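Local coordinates for protein tautomerase (Bordetella trematum, PDB 6VVR) that is a trimeric member of the tautomerase superfamily, built from two consecutive beta-alpha-beta units that share one mixed sheet, at residues N4-Q9 and Q43-A48; L62-L67 and V101-P106. One frame throughout, in Å; residues are numbered along the deposited sequence.

Interaction 1 of 2, residues N4-Q9 and Q43-A48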
ATOM      1  N   ASN A   4      -4.589   5.669   2.644  1.00 21.85           N
ATOM      2  CA  ASN A   4      -5.445   4.516   2.421  1.00 21.71           C
ATOM      3  C   ASN A   4      -5.673   3.847   3.762  1.00 24.13           C
ATOM      4  O   ASN A   4      -4.719   3.586   4.509  1.00 22.00           O
ATOM      5  CB  ASN A   4      -4.881   3.554   1.366  1.00 26.17           C
ATOM      6  CG  ASN A   4      -3.451   3.176   1.604  1.00 27.08           C
ATOM      7  OD1 ASN A   4      -3.166   2.099   2.138  1.00 30.59           O
ATOM      8  ND2 ASN A   4      -2.534   4.028   1.169  1.00 29.08           N
ATOM      9  N   VAL A   5      -6.947   3.617   4.073  1.00 20.80           N
ATOM     10  CA  VAL A   5      -7.410   3.296   5.414  1.00 20.78           C
ATOM     11  C   VAL A   5      -8.068   1.929   5.386  1.00 21.58           C
ATOM     12  O   VAL A   5      -8.825   1.608   4.462  1.00 24.89           O
ATOM     13  CB  VAL A   5      -8.401   4.358   5.922  1.00 25.50           C
ATOM     14  CG1 VAL A   5      -8.754   4.097   7.383  1.00 22.62           C
ATOM     15  CG2 VAL A   5      -7.804   5.729   5.727  1.00 27.11           C
ATOM     16  N   HIS A   6      -7.804   1.137   6.418  1.00 18.67           N
ATOM     17  CA  HIS A   6      -8.157  -0.274   6.439  1.00 23.43           C
ATOM     18  C   HIS A   6      -8.824  -0.553   7.774  1.00 21.71           C
ATOM     19  O   HIS A   6      -8.195  -0.370   8.816  1.00 21.63           O
ATOM     20  CB  HIS A   6      -6.897  -1.126   6.246  1.00 21.79           C
ATOM     21  CG  HIS A   6      -6.110  -0.738   5.031  1.00 23.63           C
ATOM     22  ND1 HIS A   6      -6.243  -1.390   3.823  1.00 23.72           N
ATOM     23  CD2 HIS A   6      -5.216   0.260   4.825  1.00 23.87           C
ATOM     24  CE1 HIS A   6      -5.447  -0.824   2.931  1.00 25.73           C
ATOM     25  NE2 HIS A   6      -4.816   0.181   3.513  1.00 23.82           N
ATOM     26  N   ILE A   7     -10.103  -0.932   7.746  1.00 21.81           N
ATOM     27  CA  ILE A   7     -10.893  -1.077   8.964  1.00 20.27           C
ATOM     28  C   ILE A   7     -11.653  -2.393   8.904  1.00 20.43           C
ATOM     29  O   ILE A   7     -11.786  -3.018   7.854  1.00 22.42           O
ATOM     30  CB  ILE A   7     -11.870   0.097   9.192  1.00 20.41           C
ATOM     31  CG1 ILE A   7     -12.908   0.164   8.082  1.00 21.28           C
ATOM     32  CG2 ILE A   7     -11.113   1.413   9.291  1.00 21.19           C
ATOM     33  CD1 ILE A   7     -14.011   1.183   8.353  1.00 25.69           C
ATOM     34  N   MET A   8     -12.146  -2.811  10.063  1.00 23.57           N
ATOM     35  CA  MET A   8     -12.952  -4.015  10.136  1.00 25.29           C
ATOM     36  C   MET A   8     -14.340  -3.741   9.574  1.00 26.18           C
ATOM     37  O   MET A   8     -14.874  -2.632   9.698  1.00 26.69           O
ATOM     38  CB  MET A   8     -13.068  -4.502  11.584  1.00 25.97           C
ATOM     39  CG  MET A   8     -11.735  -4.729  12.284  1.00 26.44           C
ATOM     40  SD  MET A   8     -10.654  -5.767  11.293  1.00 27.59           S
ATOM     41  CE  MET A   8     -11.555  -7.310  11.264  1.00 28.38           C
ATOM     42  N   GLN A   9     -14.916  -4.759   8.939  1.00 25.38           N
ATOM     43  CA  GLN A   9     -16.333  -4.725   8.599  1.00 30.94           C
ATOM     44  C   GLN A   9     -17.165  -4.480   9.852  1.00 30.19           C
ATOM     45  O   GLN A   9     -16.793  -4.876  10.957  1.00 32.23           O
ATOM     46  CB  GLN A   9     -16.768  -6.049   7.963  1.00 32.00           C
ATOM     47  CG  GLN A   9     -16.353  -6.257   6.522  1.00 35.71           C
ATOM     48  CD  GLN A   9     -16.849  -7.587   5.978  1.00 38.55           C
ATOM     49  OE1 GLN A   9     -17.555  -8.325   6.666  1.00 42.23           O
ATOM     50  NE2 GLN A   9     -16.470  -7.903   4.745  1.00 37.49           N
ATOM     51  N   GLN A  43     -11.080   0.829   2.887  1.00 23.03           N
ATOM     52  CA  GLN A  43     -11.402  -0.569   2.628  1.00 27.84           C
ATOM     53  C   GLN A  43     -11.761  -1.277   3.925  1.00 25.28           C
ATOM     54  O   GLN A  43     -11.146  -1.016   4.966  1.00 22.67           O
ATOM     55  CB  GLN A  43     -10.239  -1.309   1.978  1.00 28.55           C
ATOM     56  CG  GLN A  43     -10.485  -1.602   0.520  1.00 39.17           C
ATOM     57  CD  GLN A  43      -9.200  -1.743  -0.247  1.00 41.10           C
ATOM     58  OE1 GLN A  43      -8.116  -1.826   0.341  1.00 43.90           O
ATOM     59  NE2 GLN A  43      -9.304  -1.746  -1.568  1.00 41.27           N
ATOM     60  N   GLU A  44     -12.727  -2.200   3.841  1.00 24.08           N
ATOM     61  CA  GLU A  44     -13.207  -2.973   4.982  1.00 24.74           C
ATOM     62  C   GLU A  44     -12.745  -4.424   4.889  1.00 25.25           C
ATOM     63  O   GLU A  44     -12.694  -5.003   3.804  1.00 23.48           O
ATOM     64  CB  GLU A  44     -14.736  -2.996   5.067  1.00 30.30           C
ATOM     65  CG  GLU A  44     -15.470  -1.703   5.120  1.00 33.54           C
ATOM     66  CD  GLU A  44     -16.938  -1.971   5.418  1.00 34.86           C
ATOM     67  OE1 GLU A  44     -17.509  -2.915   4.825  1.00 42.35           O
ATOM     68  OE2 GLU A  44     -17.506  -1.289   6.282  1.00 37.14           O
ATOM     69  N   TYR A  45     -12.478  -5.032   6.045  1.00 24.26           N
ATOM     70  CA  TYR A  45     -11.996  -6.409   6.112  1.00 23.52           C
ATOM     71  C   TYR A  45     -12.884  -7.253   7.012  1.00 25.09           C
ATOM     72  O   TYR A  45     -13.228  -6.835   8.122  1.00 24.80           O
ATOM     73  CB  TYR A  45     -10.561  -6.481   6.640  1.00 23.94           C
ATOM     74  CG  TYR A  45      -9.591  -5.788   5.724  1.00 24.03           C
ATOM     75  CD1 TYR A  45      -9.551  -4.399   5.653  1.00 20.37           C
ATOM     76  CD2 TYR A  45      -8.749  -6.515   4.894  1.00 21.82           C
ATOM     77  CE1 TYR A  45      -8.691  -3.762   4.796  1.00 21.18           C
ATOM     78  CE2 TYR A  45      -7.874  -5.879   4.031  1.00 23.02           C
ATOM     79  CZ  TYR A  45      -7.854  -4.501   3.991  1.00 24.62           C
ATOM     80  OH  TYR A  45      -6.992  -3.849   3.140  1.00 24.58           O
ATOM     81  N   ALA A  46     -13.213  -8.454   6.547  1.00 27.44           N
ATOM     82  CA  ALA A  46     -13.859  -9.433   7.408  1.00 25.03           C
ATOM     83  C   ALA A  46     -12.872  -9.906   8.469  1.00 24.36           C
ATOM     84  O   ALA A  46     -11.661  -9.928   8.248  1.00 22.56           O
ATOM     85  CB  ALA A  46     -14.355 -10.618   6.586  1.00 26.54           C
ATOM     86  N   ALA A  47     -13.406 -10.292   9.633  1.00 24.64           N
ATOM     87  CA  ALA A  47     -12.545 -10.720  10.730  1.00 24.56           C
ATOM     88  C   ALA A  47     -11.660 -11.895  10.320  1.00 25.68           C
ATOM     89  O   ALA A  47     -10.495 -11.983  10.729  1.00 25.10           O
ATOM     90  CB  ALA A  47     -13.400 -11.078  11.948  1.00 31.53           C
ATOM     91  N   ALA A  48     -12.189 -12.799   9.491  1.00 25.17           N
ATOM     92  CA  ALA A  48     -11.416 -13.961   9.072  1.00 26.95           C
ATOM     93  C   ALA A  48     -10.205 -13.581   8.233  1.00 28.16           C
ATOM     94  O   ALA A  48      -9.307 -14.411   8.063  1.00 25.88           O
ATOM     95  CB  ALA A  48     -12.286 -14.929   8.274  1.00 30.33           C
TER
HETATM   96  O   HOH W   1     -16.804  -1.125   8.704  1.00 26.29           O

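Interaction 2 of 2, residues L62-L67 and V101-P106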
ATOM      1  N   LEU A  62      -5.908   0.483  10.349  1.00 22.47           N
ATOM      2  CA  LEU A  62      -4.610   0.846   9.800  1.00 22.20           C
ATOM      3  C   LEU A  62      -4.771   2.049   8.886  1.00 23.18           C
ATOM      4  O   LEU A  62      -5.618   2.030   7.990  1.00 22.17           O
ATOM      5  CB  LEU A  62      -4.002  -0.326   9.025  1.00 21.17           C
ATOM      6  CG  LEU A  62      -2.692  -0.007   8.305  1.00 21.49           C
ATOM      7  CD1 LEU A  62      -1.562   0.264   9.319  1.00 23.41           C
ATOM      8  CD2 LEU A  62      -2.328  -1.140   7.351  1.00 21.56           C
ATOM      9  N   VAL A  63      -3.971   3.091   9.117  1.00 20.87           N
ATOM     10  CA  VAL A  63      -3.919   4.259   8.241  1.00 20.35           C
ATOM     11  C   VAL A  63      -2.525   4.313   7.631  1.00 22.14           C
ATOM     12  O   VAL A  63      -1.538   4.518   8.345  1.00 22.42           O
ATOM     13  CB  VAL A  63      -4.248   5.565   8.992  1.00 20.31           C
ATOM     14  CG1 VAL A  63      -4.250   6.754   8.027  1.00 21.99           C
ATOM     15  CG2 VAL A  63      -5.602   5.468   9.718  1.00 20.06           C
ATOM     16  N   ASN A  64      -2.441   4.126   6.316  1.00 19.87           N
ATOM     17  CA  ASN A  64      -1.203   4.301   5.572  1.00 20.26           C
ATOM     18  C   ASN A  64      -1.194   5.674   4.918  1.00 23.56           C
ATOM     19  O   ASN A  64      -2.152   6.035   4.222  1.00 23.54           O
ATOM     20  CB  ASN A  64      -1.059   3.223   4.499  1.00 21.31           C
ATOM     21  CG  ASN A  64      -0.899   1.837   5.083  1.00 25.60           C
ATOM     22  OD1 ASN A  64      -0.324   1.665   6.157  1.00 21.98           O
ATOM     23  ND2 ASN A  64      -1.411   0.836   4.373  1.00 24.70           N
ATOM     24  N   VAL A  65      -0.108   6.423   5.118  1.00 20.05           N
ATOM     25  CA  VAL A  65       0.022   7.794   4.627  1.00 20.62           C
ATOM     26  C   VAL A  65       1.248   7.870   3.731  1.00 24.73           C
ATOM     27  O   VAL A  65       2.378   7.669   4.199  1.00 22.31           O
ATOM     28  CB  VAL A  65       0.155   8.809   5.770  1.00 20.78           C
ATOM     29  CG1 VAL A  65       0.181  10.233   5.202  1.00 20.80           C
ATOM     30  CG2 VAL A  65      -0.946   8.623   6.808  1.00 19.76           C
ATOM     31  N   ASP A  66       1.032   8.156   2.449  1.00 21.94           N
ATOM     32  CA  ASP A  66       2.115   8.522   1.551  1.00 20.91           C
ATOM     33  C   ASP A  66       2.133  10.040   1.479  1.00 22.44           C
ATOM     34  O   ASP A  66       1.141  10.655   1.068  1.00 23.87           O
ATOM     35  CB  ASP A  66       1.925   7.908   0.163  1.00 20.60           C
ATOM     36  CG  ASP A  66       2.032   6.397   0.179  1.00 26.49           C
ATOM     37  OD1 ASP A  66       2.935   5.859   0.848  1.00 27.75           O
ATOM     38  OD2 ASP A  66       1.207   5.740  -0.466  1.00 30.10           O
ATOM     39  N   LEU A  67       3.224  10.646   1.928  1.00 18.64           N
ATOM     40  CA  LEU A  67       3.293  12.097   1.986  1.00 21.33           C
ATOM     41  C   LEU A  67       4.663  12.589   1.539  1.00 21.75           C
ATOM     42  O   LEU A  67       5.668  11.882   1.627  1.00 21.11           O
ATOM     43  CB  LEU A  67       2.973  12.632   3.389  1.00 22.59           C
ATOM     44  CG  LEU A  67       4.078  12.626   4.446  1.00 22.41           C
ATOM     45  CD1 LEU A  67       3.648  13.430   5.663  1.00 25.14           C
ATOM     46  CD2 LEU A  67       4.425  11.193   4.832  1.00 21.89           C
ATOM     47  N   VAL A 101       1.078   4.405   9.600  1.00 19.90           N
ATOM     48  CA  VAL A 101       2.372   4.280   8.938  1.00 18.84           C
ATOM     49  C   VAL A 101       2.537   5.461   7.993  1.00 20.33           C
ATOM     50  O   VAL A 101       1.661   5.718   7.161  1.00 20.52           O
ATOM     51  CB  VAL A 101       2.488   2.964   8.151  1.00 20.63           C
ATOM     52  CG1 VAL A 101       3.854   2.877   7.465  1.00 23.43           C
ATOM     53  CG2 VAL A 101       2.226   1.781   9.064  1.00 22.97           C
ATOM     54  N   LEU A 102       3.650   6.177   8.124  1.00 20.59           N
ATOM     55  CA  LEU A 102       3.981   7.276   7.227  1.00 20.23           C
ATOM     56  C   LEU A 102       5.075   6.809   6.282  1.00 22.31           C
ATOM     57  O   LEU A 102       6.079   6.235   6.722  1.00 22.49           O
ATOM     58  CB  LEU A 102       4.457   8.514   7.992  1.00 19.17           C
ATOM     59  CG  LEU A 102       3.611   9.020   9.164  1.00 20.56           C
ATOM     60  CD1 LEU A 102       4.235  10.287   9.742  1.00 19.58           C
ATOM     61  CD2 LEU A 102       2.150   9.270   8.754  1.00 19.45           C
ATOM     62  N   ARG A 103       4.877   7.042   4.992  1.00 20.01           N
ATOM     63  CA  ARG A 103       5.902   6.770   3.989  1.00 21.50           C
ATOM     64  C   ARG A 103       6.339   8.108   3.410  1.00 20.84           C
ATOM     65  O   ARG A 103       5.568   8.763   2.702  1.00 20.53           O
ATOM     66  CB  ARG A 103       5.377   5.827   2.909  1.00 21.88           C
ATOM     67  CG  ARG A 103       4.684   4.597   3.486  1.00 25.57           C
ATOM     68  CD  ARG A 103       4.734   3.426   2.524  1.00 28.74           C
ATOM     69  NE  ARG A 103       3.855   2.351   2.970  1.00 30.05           N
ATOM     70  CZ  ARG A 103       2.550   2.298   2.714  1.00 26.52           C
ATOM     71  NH1 ARG A 103       1.840   1.266   3.149  1.00 23.06           N
ATOM     72  NH2 ARG A 103       1.964   3.261   2.003  1.00 22.35           N
ATOM     73  N   ASP A 104       7.559   8.527   3.752  1.00 22.31           N
ATOM     74  CA  ASP A 104       8.133   9.763   3.225  1.00 22.55           C
ATOM     75  C   ASP A 104       8.447   9.567   1.749  1.00 24.25           C
ATOM     76  O   ASP A 104       9.269   8.714   1.399  1.00 24.31           O
ATOM     77  CB  ASP A 104       9.402  10.130   3.990  1.00 24.76           C
ATOM     78  CG  ASP A 104       9.181  11.223   5.033  1.00 27.10           C
ATOM     79  OD1 ASP A 104       8.059  11.748   5.151  1.00 26.88           O
ATOM     80  OD2 ASP A 104      10.163  11.564   5.731  1.00 31.61           O
ATOM     81  N   ILE A 105       7.810  10.355   0.894  1.00 20.62           N
ATOM     82  CA  ILE A 105       7.976  10.272  -0.557  1.00 20.33           C
ATOM     83  C   ILE A 105       8.738  11.516  -1.009  1.00 18.25           C
ATOM     84  O   ILE A 105       8.215  12.634  -0.886  1.00 22.27           O
ATOM     85  CB  ILE A 105       6.621  10.164  -1.267  1.00 20.30           C
ATOM     86  CG1 ILE A 105       5.776   9.003  -0.699  1.00 21.30           C
ATOM     87  CG2 ILE A 105       6.811  10.018  -2.783  1.00 20.38           C
ATOM     88  CD1 ILE A 105       6.421   7.610  -0.839  1.00 20.89           C
ATOM     89  N   PRO A 106       9.954  11.386  -1.548  1.00 21.96           N
ATOM     90  CA  PRO A 106      10.653  12.564  -2.086  1.00 20.63           C
ATOM     91  C   PRO A 106       9.822  13.270  -3.148  1.00 21.55           C
ATOM     92  O   PRO A 106       9.031  12.647  -3.857  1.00 21.97           O
ATOM     93  CB  PRO A 106      11.935  11.972  -2.682  1.00 23.06           C
ATOM     94  CG  PRO A 106      12.190  10.749  -1.847  1.00 24.68           C
ATOM     95  CD  PRO A 106      10.815  10.185  -1.552  1.00 24.29           C
TER

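Interaction 1 of 2, residues N4-Q9 and Q43-A48
His6 and Tyr45 meet rim to rim, neither ring over the other's face, with their planes turned 46° apart. The phenol comes in at the imidazole edge, where His6 ND1 and Tyr45 OH share a hydrogen bond of 2.7 Å, while Tyr45 CE1 rests against His6 CB at 3.5 Å. His6 carries its CG anti to the carbonyl carbon (chi1 -53°), which lays the imidazole between two partners: on its other nitrogen, NE2 donates almost straight to Asn4 OD1 at 2.9 Å, meeting a lone pair of that oxygen in its carbonyl plane. Gln43 runs alongside His6 on the same face of the sheet. On the other face Glu44 stands beside Ile7; past the strand end, Gln9 CG lies 3.9 Å from Glu44 CB, and the Glu44 carboxylate turns to a salt bridge with Lys16 on helix 13-31 and, through a water, to Met8 O. Met8 doubles back, bringing CE to 3.6 Å from Ala47 CA.

Between the two faces the strands pair in parallel, Ile7 bonding to Gln43 and Tyr45 on either side in sequence of Glu44, and Gln9 N extends the pairing to Tyr45 O at 2.8 Å. This is the parallel pair of a beta-alpha-beta unit, and its His6 face packs on Ile41 of the second subunit. Gripped at both nitrogens, the buried imidazole has its ring rotation fixed, and Asn4 OD1, which also accepts from Asn64 ND2, is itself held in place.

Interaction 2 of 2, residues L62-L67 and V101-P106
Arg103 and Asp66 pair on one face of the sheet, and in both CG stands anti to the carbonyl carbon, beside the backbone N (chi1 -49° in Arg103). From there the arginine chain stays extended as far as NE and reaches back along the neighbouring strand, so that NH2 gives Asp66 OD1 a salt bridge of 3.0 Å. The oxygen lies in the guanidinium plane, at its edge, whereas the donor meets the syn side of OD1 while standing 31° out of the carboxylate plane. NH1 comes obliquely to Asn64, 3.4 Å from its CG, the amide turned 51° from the guanidinium; the Asn64 amide itself donates to Asn4.

The strands are the parallel pair of the chain's second beta-alpha-beta unit, with the crossover helix 73-91 covering the opposite face. There Leu102 lies beside Val65, its CD2 3.6 Å from Val65 CB, and Leu67 CD2 reaches Leu102 CB at 4.1 Å. Backbone bonds run the length of the pair, from Val101 N to Val63 O through to Ile105 N, 2.7 Å from Leu67 O.

Each charged group also faces another chain: Arg103 NH1 forms a salt bridge with Asp66 of the second subunit, and Asp66 OD2 with Arg103 of the third. These carboxylates probably offset the closeness of the buried guanidinium groups.

How the interactions relate
From the N terminus, strand 2-8 leads into helix 13-31 and returns as strand 39-45, where interaction 1 closes the first loop. The chain then passes the small hairpin 50-52/55-56 and enters strand 61-68; helix 73-91 and strand 98-105 follow, and interaction 2 closes a second loop of the same kind. The two loops come in series, neither nesting nor crossing. They are joined across the sheet, since strands 2-8 and 61-68 run antiparallel at its middle, with probable hydrogen bonds from His6 N to Leu62 O and Asn4 N to Asn64 O. Both contacts also reach the second subunit.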